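Long-range contact in penicillin-binding protein activator LpoB (Escherichia coli, PDB 4Q6Z), which probably regulates peptidoglycan synthesis from the outer membrane by activating penicillin-binding protein 1B, with which it interacts: residues 19-24 with 95-100. Residues are numbered along the deposited sequence; the frame is centred on the assembly and turned at random.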
ATOM      1  N   GLY A  19       3.789  14.213  -9.573  1.00 45.76           N
ATOM      2  CA  GLY A  19       2.634  14.251  -8.653  1.00 44.09           C
ATOM      3  C   GLY A  19       2.833  13.594  -7.284  1.00 45.14           C
ATOM      4  O   GLY A  19       2.000  13.779  -6.376  1.00 50.31           O
ATOM      5  N   VAL A  20       3.928  12.861  -7.109  1.00 41.40           N
ATOM      6  CA  VAL A  20       4.221  12.237  -5.812  1.00 41.17           C
ATOM      7  C   VAL A  20       5.148  13.091  -4.951  1.00 40.66           C
ATOM      8  O   VAL A  20       6.307  13.256  -5.272  1.00 37.81           O
ATOM      9  CB  VAL A  20       4.855  10.845  -5.983  1.00 41.54           C
ATOM     10  CG1 VAL A  20       5.151  10.240  -4.619  1.00 42.67           C
ATOM     11  CG2 VAL A  20       3.930   9.927  -6.756  1.00 41.53           C
ATOM     12  N   THR A  21       4.643  13.614  -3.842  1.00 42.64           N
ATOM     13  CA  THR A  21       5.470  14.447  -2.987  1.00 48.48           C
ATOM     14  C   THR A  21       6.080  13.574  -1.910  1.00 49.39           C
ATOM     15  O   THR A  21       5.371  12.831  -1.235  1.00 54.26           O
ATOM     16  CB  THR A  21       4.698  15.610  -2.321  1.00 50.49           C
ATOM     17  OG1 THR A  21       3.913  15.112  -1.246  1.00 61.40           O
ATOM     18  CG2 THR A  21       3.773  16.304  -3.288  1.00 51.81           C
ATOM     19  N   ALA A  22       7.391  13.677  -1.737  1.00 47.69           N
ATOM     20  CA  ALA A  22       8.096  12.865  -0.756  1.00 45.86           C
ATOM     21  C   ALA A  22       7.879  13.409   0.650  1.00 45.94           C
ATOM     22  O   ALA A  22       7.445  14.545   0.849  1.00 41.31           O
ATOM     23  CB  ALA A  22       9.579  12.817  -1.076  1.00 48.57           C
ATOM     24  N   GLY A  23       8.190  12.567   1.627  1.00 45.38           N
ATOM     25  CA  GLY A  23       7.935  12.877   3.033  1.00 44.80           C
ATOM     26  C   GLY A  23       6.464  12.940   3.402  1.00 41.86           C
ATOM     27  O   GLY A  23       6.126  13.330   4.515  1.00 45.05           O
ATOM     28  N   SER A  24       5.601  12.521   2.485  1.00 38.86           N
ATOM     29  CA  SER A  24       4.180  12.442   2.759  1.00 39.93           C
ATOM     30  C   SER A  24       3.861  11.309   3.712  1.00 40.98           C
ATOM     31  O   SER A  24       4.565  10.308   3.801  1.00 39.46           O
ATOM     32  CB  SER A  24       3.368  12.242   1.485  1.00 39.05           C
ATOM     33  OG  SER A  24       3.495  13.361   0.652  1.00 39.12           O
ATOM     34  N   GLY A  95      -3.711  11.292  10.046  1.00 48.05           N
ATOM     35  CA  GLY A  95      -3.422  12.416   9.156  1.00 50.21           C
ATOM     36  C   GLY A  95      -2.825  12.099   7.789  1.00 46.96           C
ATOM     37  O   GLY A  95      -1.777  12.647   7.478  1.00 47.33           O
ATOM     38  N   ALA A  96      -3.434  11.229   6.975  1.00 42.06           N
ATOM     39  CA  ALA A  96      -2.680  10.633   5.869  1.00 40.24           C
ATOM     40  C   ALA A  96      -2.970  11.335   4.558  1.00 38.65           C
ATOM     41  O   ALA A  96      -4.056  11.830   4.327  1.00 35.73           O
ATOM     42  CB  ALA A  96      -2.949   9.153   5.745  1.00 41.00           C
ATOM     43  N   HIS A  97      -1.962  11.372   3.711  1.00 41.63           N
ATOM     44  CA  HIS A  97      -2.018  12.153   2.485  1.00 48.48           C
ATOM     45  C   HIS A  97      -2.278  11.254   1.312  1.00 47.15           C
ATOM     46  O   HIS A  97      -3.075  11.568   0.432  1.00 49.20           O
ATOM     47  CB  HIS A  97      -0.700  12.892   2.234  1.00 55.88           C
ATOM     48  CG  HIS A  97      -0.779  13.891   1.120  1.00 60.68           C
ATOM     49  ND1 HIS A  97      -1.785  14.834   1.027  1.00 65.16           N
ATOM     50  CD2 HIS A  97       0.006  14.070   0.033  1.00 61.89           C
ATOM     51  CE1 HIS A  97      -1.601  15.564  -0.059  1.00 66.81           C
ATOM     52  NE2 HIS A  97      -0.515  15.126  -0.677  1.00 68.51           N
ATOM     53  N   TYR A  98      -1.587  10.130   1.309  1.00 43.67           N
ATOM     54  CA  TYR A  98      -1.814   9.128   0.322  1.00 43.39           C
ATOM     55  C   TYR A  98      -2.290   7.891   1.016  1.00 39.45           C
ATOM     56  O   TYR A  98      -2.019   7.698   2.183  1.00 40.62           O
ATOM     57  CB  TYR A  98      -0.520   8.809  -0.380  1.00 44.14           C
ATOM     58  CG  TYR A  98       0.105   9.948  -1.119  1.00 41.41           C
ATOM     59  CD1 TYR A  98      -0.542  10.533  -2.171  1.00 39.17           C
ATOM     60  CD2 TYR A  98       1.374  10.403  -0.793  1.00 42.47           C
ATOM     61  CE1 TYR A  98       0.037  11.564  -2.874  1.00 38.14           C
ATOM     62  CE2 TYR A  98       1.963  11.434  -1.500  1.00 40.62           C
ATOM     63  CZ  TYR A  98       1.281  12.011  -2.542  1.00 37.67           C
ATOM     64  OH  TYR A  98       1.838  13.045  -3.238  1.00 36.91           O
ATOM     65  N   VAL A  99      -2.975   7.053   0.262  1.00 40.54           N
ATOM     66  CA  VAL A  99      -3.160   5.655   0.602  1.00 41.52           C
ATOM     67  C   VAL A  99      -2.469   4.859  -0.481  1.00 42.32           C
ATOM     68  O   VAL A  99      -2.630   5.151  -1.673  1.00 44.65           O
ATOM     69  CB  VAL A  99      -4.654   5.270   0.626  1.00 41.45           C
ATOM     70  CG1 VAL A  99      -4.808   3.802   0.960  1.00 42.44           C
ATOM     71  CG2 VAL A  99      -5.436   6.123   1.618  1.00 40.85           C
ATOM     72  N   LEU A 100      -1.704   3.854  -0.086  1.00 42.12           N
ATOM     73  CA  LEU A 100      -1.021   3.011  -1.078  1.00 43.38           C
ATOM     74  C   LEU A 100      -1.648   1.642  -1.184  1.00 43.86           C
ATOM     75  O   LEU A 100      -1.598   0.864  -0.244  1.00 40.21           O
ATOM     76  CB  LEU A 100       0.443   2.863  -0.751  1.00 44.90           C
ATOM     77  CG  LEU A 100       1.168   2.022  -1.798  1.00 51.09           C
ATOM     78  CD1 LEU A 100       1.281   2.782  -3.119  1.00 52.09           C
ATOM     79  CD2 LEU A 100       2.538   1.638  -1.268  1.00 54.54           C
TER
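Where His97 and Tyr98 reach the loop 19-24, the C-terminal domain of LpoB offers a worked example of how a tyrosine hydroxyl can hold an irregular loop to a β-sheet. The loop leads from helix 3-15 into strand 25-35, which runs parallel to strand 98-106 in the mixed sheet of this α/β domain. His97, just ahead of strand 98-106, has CG anti to the backbone N (chi1 -170°), which turns its ring toward the loop and places His97 CD2 3.6 Å from Ser24 OG. The same CD2 sits over one face of the Tyr98 ring, offset toward the rim. Tyr98 itself extends its ring past Ser24, whose CB lies 3.4 Å from Tyr98 CE2, to bring its hydroxyl against the backbone of Gly19-Thr21, where Thr21 N donates an almost straight hydrogen bond to Tyr98 OH (2.9 Å, 176°), while Gly19 O is at best a weak acceptor for that hydroxyl. A phenylalanine here would probably leave the Thr21 amide without this acceptor and the loop freer to shift. Leu117 of the adjacent strand 111-119 and Ile126 of strand 124-132 beyond it also touch the tyrosine. Within the loop, Ser24 OG closes the turn by donating to Thr21 O at 2.7 Å, approaching from above the carbonyl plane.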